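Local coordinates for glucan-binding protein C, GbpC (Streptococcus mutans, PDB 6CAM) that probably binds glucan at the streptococcal surface, where the protein is anchored to peptidoglycan and this fragment holds the GbpC domain with its calcium site, the likely glucan-binding part, at residues E310-T315 with I327-N332; K238-D243 with H257-Y262. One frame throughout, in Å; residues are numbered along the deposited sequence.

Contact 1 of 2, residues E310-T315 with I327-N332; sequences EPFTFT and IWFATN. With BGC (beta-D-glucopyranose), chain D; BGC (beta-D-glucopyranose), chain C.
Two antiparallel sheets of the GbpC domain pack face to face here, joined by phenylalanines, with strand 327-329 carrying glucose on its other side. The short strands 312-315 and 327-329 approach to 9.3 Å between axes, at 155°, and no hydrogen bond links the two segments, as expected of side-chain packing between layers. Phe314 and Phe329 form an offset stack, their ring centroids 4.2 Å apart and planes only 11° from parallel. The offset slides each ring over the root of the other: Phe329 CB lies 3.6 Å from the Phe314 centroid, almost straight above it, giving a CH-pi contact, and Phe314 CB sits over the face of the Phe329 ring in return. CG of Phe329 stands anti to the backbone N (chi1 175°), which carries its ring out toward strand 312-315. Phe312 meets the end of this ring with its own edge, CE2 to Phe329 CZ 3.7 Å, while Phe314 CE1 touches the Ile327 CG2 branch at 3.6 Å. Trp328 and Ala330 point away from the phenylalanines, toward sugar: the O2 of the chain D glucose lies 3.8 Å above the centre of the indole, and Trp328 N donates a long hydrogen bond of 3.3 Å to O3 of the chain C glucose. Trp328 NE1 is held by the carbonyl of Lys178. Strand 312-319 runs between strands 194-204 and 233-240, whereas strand 325-329 borders strand 180-184, whose Ile180 and Ile182 also pack against Phe314.

Contact 2 of 2, residues K238-D243 with H257-Y262; sequences KVNLGD and HGNEIY
One water is gripped from both segments, accepting from Lys238 NZ and donating to Glu260 OE1 at 2.7 Å. Lys238 NZ and Glu260 OE1 themselves, 4.6 Å apart, are too distant for a salt bridge. Lys238, extended beyond CG, runs alongside Tyr262 and lays CE over the ring centre, 3.8 Å from the centroid and 7° off the normal; its NZ makes a cation-pi contact over the same face. The opposite face of the Tyr262 ring carries His257 CD2, 3.4 Å above its plane, which should limit tilting. Gly242 O receives the side-chain amide of Asn259, ND2 to O 2.9 Å, through a nearly straight bond (172° at the hydrogen) that lies in the amide plane of Asn259. The amide N of the same glycine, Gly242, donates to Asn240 OD1 at 2.9 Å, closing an Asx turn where strand 238-240 ends. Earlier in the strand, Val239 and Ile261 exchange two backbone bonds, and Leu241 N adds a third to Asn259 O at 3.2 Å. Leu241 CD1 packs on Ile261 CG2 at 3.6 Å. The type II' turn His257-Glu260 leads into strand 260-263, an antiparallel neighbour of strand 233-240: this is a beta hairpin joined laterally to another strand of the sheet.

The two contacts follow in series along the chain, 238-243 with 257-262 closing before 310-315 with 327-332 opens, and their centres lie 11 Å apart. They meet in one antiparallel sheet, where strands 233-240 and 312-319 are neighbours: Thr313 O lies 2.7 Å from Asn240 N and Thr315 N 2.7 Å from Lys238 O, both probable hydrogen bonds. Contact 2 thus builds the sheet outward, strand beside strand, whereas contact 1 joins it to the second sheet layer, whose strand 325-329 faces the two glucoses. Glu237, a calcium ligand immediately before contact 2, also touches Ile327; the ion lies about 5 Å from the Ile327 side chain but about 9 Å from that of Val239 in contact 2.

Contact 1 of 2, residues E310-T315 with I327-N332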
loop_
_atom_site.group_PDB
_atom_site.type_symbol
_atom_site.label_atom_id
_atom_site.label_comp_id
_atom_site.label_asym_id
_atom_site.label_seq_id
_atom_site.Cartn_x
_atom_site.Cartn_y
_atom_site.Cartn_z
ATOM N N GLU A 310 -19.833 -0.652 -1.230
ATOM C CA GLU A 310 -20.075 -1.182 -2.562
ATOM C C GLU A 310 -18.766 -1.696 -3.106
ATOM O O GLU A 310 -17.738 -1.236 -2.699
ATOM C CB GLU A 310 -20.664 -0.122 -3.503
ATOM C CG GLU A 310 -22.053 0.349 -3.066
ATOM C CD GLU A 310 -23.146 0.337 -4.124
ATOM O OE1 GLU A 310 -22.854 0.158 -5.342
ATOM O OE2 GLU A 310 -24.326 0.538 -3.720
ATOM N N PRO A 311 -18.827 -2.658 -4.052
ATOM C CA PRO A 311 -17.582 -3.236 -4.473
ATOM C C PRO A 311 -16.628 -2.213 -5.063
ATOM O O PRO A 311 -17.030 -1.165 -5.570
ATOM C CB PRO A 311 -17.999 -4.287 -5.510
ATOM C CG PRO A 311 -19.399 -4.697 -5.081
ATOM C CD PRO A 311 -20.002 -3.465 -4.435
ATOM N N PHE A 312 -15.368 -2.545 -5.017
ATOM C CA PHE A 312 -14.360 -1.777 -5.718
ATOM C C PHE A 312 -13.356 -2.762 -6.215
ATOM O O PHE A 312 -13.375 -3.908 -5.782
ATOM C CB PHE A 312 -13.770 -0.726 -4.795
ATOM C CG PHE A 312 -13.173 -1.276 -3.516
ATOM C CD1 PHE A 312 -13.968 -1.517 -2.420
ATOM C CD2 PHE A 312 -11.831 -1.511 -3.426
ATOM C CE1 PHE A 312 -13.424 -2.001 -1.223
ATOM C CE2 PHE A 312 -11.263 -1.981 -2.235
ATOM C CZ PHE A 312 -12.053 -2.209 -1.136
ATOM N N THR A 313 -12.422 -2.333 -7.071
ATOM C CA THR A 313 -11.537 -3.258 -7.683
ATOM C C THR A 313 -10.158 -2.679 -7.698
ATOM O O THR A 313 -10.008 -1.547 -8.073
ATOM C CB THR A 313 -11.977 -3.500 -9.133
ATOM O OG1 THR A 313 -13.303 -4.043 -9.134
ATOM C CG2 THR A 313 -11.056 -4.436 -9.850
ATOM N N PHE A 314 -9.160 -3.429 -7.279
ATOM C CA PHE A 314 -7.793 -2.953 -7.444
ATOM C C PHE A 314 -7.127 -3.726 -8.528
ATOM O O PHE A 314 -7.418 -4.908 -8.741
ATOM C CB PHE A 314 -7.007 -2.929 -6.135
ATOM C CG PHE A 314 -6.710 -4.283 -5.538
ATOM C CD1 PHE A 314 -5.590 -4.980 -5.918
ATOM C CD2 PHE A 314 -7.530 -4.824 -4.575
ATOM C CE1 PHE A 314 -5.309 -6.236 -5.364
ATOM C CE2 PHE A 314 -7.236 -6.068 -3.989
ATOM C CZ PHE A 314 -6.126 -6.757 -4.388
ATOM N N THR A 315 -6.193 -3.087 -9.207
ATOM C CA THR A 315 -5.527 -3.776 -10.280
ATOM C C THR A 315 -4.083 -3.414 -10.241
ATOM O O THR A 315 -3.747 -2.345 -9.783
ATOM C CB THR A 315 -6.090 -3.446 -11.686
ATOM O OG1 THR A 315 -5.684 -2.145 -12.082
ATOM C CG2 THR A 315 -7.621 -3.510 -11.730
ATOM N N ILE A 327 1.138 -7.145 -5.397
ATOM C CA ILE A 327 0.664 -5.963 -4.730
ATOM C C ILE A 327 0.254 -6.384 -3.339
ATOM O O ILE A 327 -0.355 -7.434 -3.154
ATOM C CB ILE A 327 -0.522 -5.304 -5.476
ATOM C CG1 ILE A 327 -0.982 -4.026 -4.770
ATOM C CG2 ILE A 327 -1.712 -6.239 -5.597
ATOM C CD1 ILE A 327 -1.859 -3.114 -5.610
ATOM N N TRP A 328 0.637 -5.580 -2.365
ATOM C CA TRP A 328 0.032 -5.651 -1.062
ATOM C C TRP A 328 -1.027 -4.585 -1.081
ATOM O O TRP A 328 -0.727 -3.423 -1.128
ATOM C CB TRP A 328 1.046 -5.371 0.010
ATOM C CG TRP A 328 0.525 -5.524 1.363
ATOM C CD1 TRP A 328 -0.791 -5.714 1.764
ATOM C CD2 TRP A 328 1.295 -5.513 2.527
ATOM N NE1 TRP A 328 -0.857 -5.807 3.127
ATOM C CE2 TRP A 328 0.413 -5.698 3.619
ATOM C CE3 TRP A 328 2.672 -5.389 2.772
ATOM C CZ2 TRP A 328 0.862 -5.741 4.933
ATOM C CZ3 TRP A 328 3.119 -5.427 4.090
ATOM C CH2 TRP A 328 2.213 -5.606 5.148
ATOM N N PHE A 329 -2.274 -4.984 -1.088
ATOM C CA PHE A 329 -3.330 -4.031 -1.156
ATOM C C PHE A 329 -3.988 -4.130 0.182
ATOM O O PHE A 329 -4.459 -5.179 0.542
ATOM C CB PHE A 329 -4.366 -4.344 -2.252
ATOM C CG PHE A 329 -5.516 -3.385 -2.217
ATOM C CD1 PHE A 329 -5.390 -2.154 -2.817
ATOM C CD2 PHE A 329 -6.652 -3.664 -1.494
ATOM C CE1 PHE A 329 -6.412 -1.226 -2.738
ATOM C CE2 PHE A 329 -7.689 -2.760 -1.430
ATOM C CZ PHE A 329 -7.565 -1.534 -2.034
ATOM N N ALA A 330 -4.117 -3.004 0.862
ATOM C CA ALA A 330 -4.642 -2.933 2.202
ATOM C C ALA A 330 -5.524 -1.707 2.161
ATOM O O ALA A 330 -5.206 -0.719 1.504
ATOM C CB ALA A 330 -3.550 -2.803 3.253
ATOM N N THR A 331 -6.673 -1.797 2.791
ATOM C CA THR A 331 -7.503 -0.634 2.921
ATOM C C THR A 331 -8.041 -0.707 4.327
ATOM O O THR A 331 -8.372 -1.770 4.822
ATOM C CB THR A 331 -8.624 -0.588 1.862
ATOM O OG1 THR A 331 -9.341 0.634 2.020
ATOM C CG2 THR A 331 -9.567 -1.797 1.986
ATOM N N ASN A 332 -8.069 0.436 4.970
ATOM C CA ASN A 332 -8.364 0.532 6.392
ATOM C C ASN A 332 -8.638 1.998 6.645
ATOM O O ASN A 332 -8.673 2.771 5.684
ATOM C CB ASN A 332 -7.198 -0.015 7.199
ATOM C CG ASN A 332 -5.875 0.556 6.757
ATOM O OD1 ASN A 332 -5.721 1.778 6.678
ATOM N ND2 ASN A 332 -4.912 -0.323 6.459
HETATM C C2 BGC D . 1.028 -1.016 3.198
HETATM C C3 BGC D . 0.289 0.343 3.149
HETATM C C4 BGC D . -0.861 0.342 2.148
HETATM C C5 BGC D . -0.938 -1.007 1.443
HETATM C C6 BGC D . -2.032 -0.999 0.415
HETATM C C1 BGC D . 1.323 -1.641 1.817
HETATM O O1 BGC D . 2.560 -1.139 1.275
HETATM O O2 BGC D . 0.315 -1.953 4.044
HETATM O O3 BGC D . 1.164 1.443 2.815
HETATM O O4 BGC D . -2.104 0.630 2.815
HETATM O O5 BGC D . 0.308 -1.369 0.848
HETATM O O6 BGC D . -2.123 0.081 -0.489
HETATM C C2 BGC C . 3.162 -3.224 -4.043
HETATM C C3 BGC C . 3.062 -2.296 -2.896
HETATM C C4 BGC C . 4.339 -1.896 -2.212
HETATM C C5 BGC C . 5.483 -1.666 -3.220
HETATM C C6 BGC C . 6.884 -1.377 -2.647
HETATM C C1 BGC C . 4.376 -2.952 -4.922
HETATM O O1 BGC C . 4.569 -4.050 -5.844
HETATM O O2 BGC C . 1.989 -2.643 -4.597
HETATM O O3 BGC C . 1.890 -2.588 -2.080
HETATM O O4 BGC C . 3.701 -0.669 -1.923
HETATM O O5 BGC C . 5.546 -2.790 -4.102
HETATM O O6 BGC C . 7.434 -0.117 -3.158
#

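Contact 2 of 2, residues K238-D243 with H257-Y262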
loop_
_atom_site.group_PDB
_atom_site.type_symbol
_atom_site.label_atom_id
_atom_site.label_comp_id
_atom_site.label_asym_id
_atom_site.label_seq_id
_atom_site.Cartn_x
_atom_site.Cartn_y
_atom_site.Cartn_z
ATOM N N LYS A 238 -3.822 0.411 -9.524
ATOM C CA LYS A 238 -5.011 1.224 -9.779
ATOM C C LYS A 238 -6.159 0.718 -8.950
ATOM O O LYS A 238 -6.175 -0.425 -8.594
ATOM C CB LYS A 238 -5.423 1.186 -11.237
ATOM C CG LYS A 238 -4.327 1.519 -12.217
ATOM C CD LYS A 238 -4.858 1.479 -13.633
ATOM C CE LYS A 238 -3.775 1.945 -14.565
ATOM N NZ LYS A 238 -4.139 1.656 -15.974
ATOM N N VAL A 239 -7.062 1.605 -8.600
ATOM C CA VAL A 239 -8.289 1.199 -7.939
ATOM C C VAL A 239 -9.433 1.782 -8.719
ATOM O O VAL A 239 -9.477 2.991 -8.999
ATOM C CB VAL A 239 -8.375 1.674 -6.489
ATOM C CG1 VAL A 239 -9.587 1.049 -5.793
ATOM C CG2 VAL A 239 -7.154 1.262 -5.696
ATOM N N ASN A 240 -10.374 0.938 -9.044
ATOM C CA ASN A 240 -11.642 1.402 -9.565
ATOM C C ASN A 240 -12.572 1.426 -8.390
ATOM O O ASN A 240 -12.840 0.393 -7.793
ATOM C CB ASN A 240 -12.106 0.479 -10.662
ATOM C CG ASN A 240 -13.368 0.964 -11.335
ATOM O OD1 ASN A 240 -14.283 1.457 -10.695
ATOM N ND2 ASN A 240 -13.415 0.811 -12.655
ATOM N N LEU A 241 -13.067 2.614 -8.079
ATOM C CA LEU A 241 -13.799 2.838 -6.870
ATOM C C LEU A 241 -15.247 2.391 -6.987
ATOM O O LEU A 241 -15.920 2.317 -5.975
ATOM C CB LEU A 241 -13.726 4.299 -6.448
ATOM C CG LEU A 241 -12.501 4.619 -5.575
ATOM C CD1 LEU A 241 -11.303 4.778 -6.469
ATOM C CD2 LEU A 241 -12.699 5.895 -4.791
ATOM N N GLY A 242 -15.716 2.076 -8.210
ATOM C CA GLY A 242 -17.117 1.744 -8.435
ATOM C C GLY A 242 -17.951 2.880 -7.890
ATOM O O GLY A 242 -17.658 4.057 -8.113
ATOM N N ASP A 243 -18.984 2.528 -7.142
ATOM C CA ASP A 243 -19.893 3.518 -6.588
ATOM C C ASP A 243 -19.392 4.221 -5.300
ATOM O O ASP A 243 -20.095 5.082 -4.741
ATOM C CB ASP A 243 -21.233 2.841 -6.342
ATOM C CG ASP A 243 -22.390 3.832 -6.237
ATOM O OD1 ASP A 243 -22.305 4.929 -6.840
ATOM O OD2 ASP A 243 -23.389 3.489 -5.551
ATOM N N HIS A 257 -8.771 9.166 -12.839
ATOM C CA HIS A 257 -8.699 9.076 -14.293
ATOM C C HIS A 257 -9.843 8.178 -14.764
ATOM O O HIS A 257 -9.696 6.958 -14.822
ATOM C CB HIS A 257 -7.345 8.525 -14.678
ATOM C CG HIS A 257 -6.204 9.254 -14.039
ATOM N ND1 HIS A 257 -5.824 10.515 -14.423
ATOM C CD2 HIS A 257 -5.373 8.906 -13.023
ATOM C CE1 HIS A 257 -4.799 10.916 -13.688
ATOM N NE2 HIS A 257 -4.502 9.954 -12.834
ATOM N N GLY A 258 -10.998 8.777 -15.057
ATOM C CA GLY A 258 -12.216 8.000 -15.286
ATOM C C GLY A 258 -12.877 7.669 -13.966
ATOM O O GLY A 258 -13.224 8.587 -13.211
ATOM N N ASN A 259 -13.100 6.381 -13.679
ATOM C CA ASN A 259 -13.513 5.987 -12.321
ATOM C C ASN A 259 -12.419 5.167 -11.594
ATOM O O ASN A 259 -12.643 4.675 -10.439
ATOM C CB ASN A 259 -14.874 5.281 -12.343
ATOM C CG ASN A 259 -15.555 5.268 -10.981
ATOM O OD1 ASN A 259 -15.558 6.276 -10.253
ATOM N ND2 ASN A 259 -16.122 4.124 -10.622
ATOM N N GLU A 260 -11.232 5.139 -12.227
ATOM C CA GLU A 260 -10.000 4.611 -11.631
ATOM C C GLU A 260 -9.089 5.694 -11.049
ATOM O O GLU A 260 -8.922 6.767 -11.635
ATOM C CB GLU A 260 -9.210 3.791 -12.650
ATOM C CG GLU A 260 -9.786 2.403 -12.873
ATOM C CD GLU A 260 -8.881 1.538 -13.711
ATOM O OE1 GLU A 260 -8.576 1.947 -14.849
ATOM O OE2 GLU A 260 -8.462 0.453 -13.239
ATOM N N ILE A 261 -8.495 5.398 -9.902
ATOM C CA ILE A 261 -7.494 6.232 -9.319
ATOM C C ILE A 261 -6.134 5.567 -9.394
ATOM O O ILE A 261 -5.984 4.369 -9.181
ATOM C CB ILE A 261 -7.858 6.682 -7.879
ATOM C CG1 ILE A 261 -7.749 5.545 -6.873
ATOM C CG2 ILE A 261 -9.255 7.302 -7.919
ATOM C CD1 ILE A 261 -7.830 6.002 -5.437
ATOM N N TYR A 262 -5.153 6.368 -9.736
ATOM C CA TYR A 262 -3.797 5.923 -9.823
ATOM C C TYR A 262 -2.933 7.132 -10.096
ATOM O O TYR A 262 -3.449 8.216 -10.336
ATOM C CB TYR A 262 -3.606 4.864 -10.927
ATOM C CG TYR A 262 -4.024 5.261 -12.303
ATOM C CD1 TYR A 262 -5.330 5.057 -12.746
ATOM C CD2 TYR A 262 -3.102 5.818 -13.193
ATOM C CE1 TYR A 262 -5.719 5.412 -14.042
ATOM C CE2 TYR A 262 -3.477 6.175 -14.494
ATOM C CZ TYR A 262 -4.775 5.972 -14.905
ATOM O OH TYR A 262 -5.143 6.344 -16.191
HETATM O O HOH W 1 -6.721 3.106 -16.378
#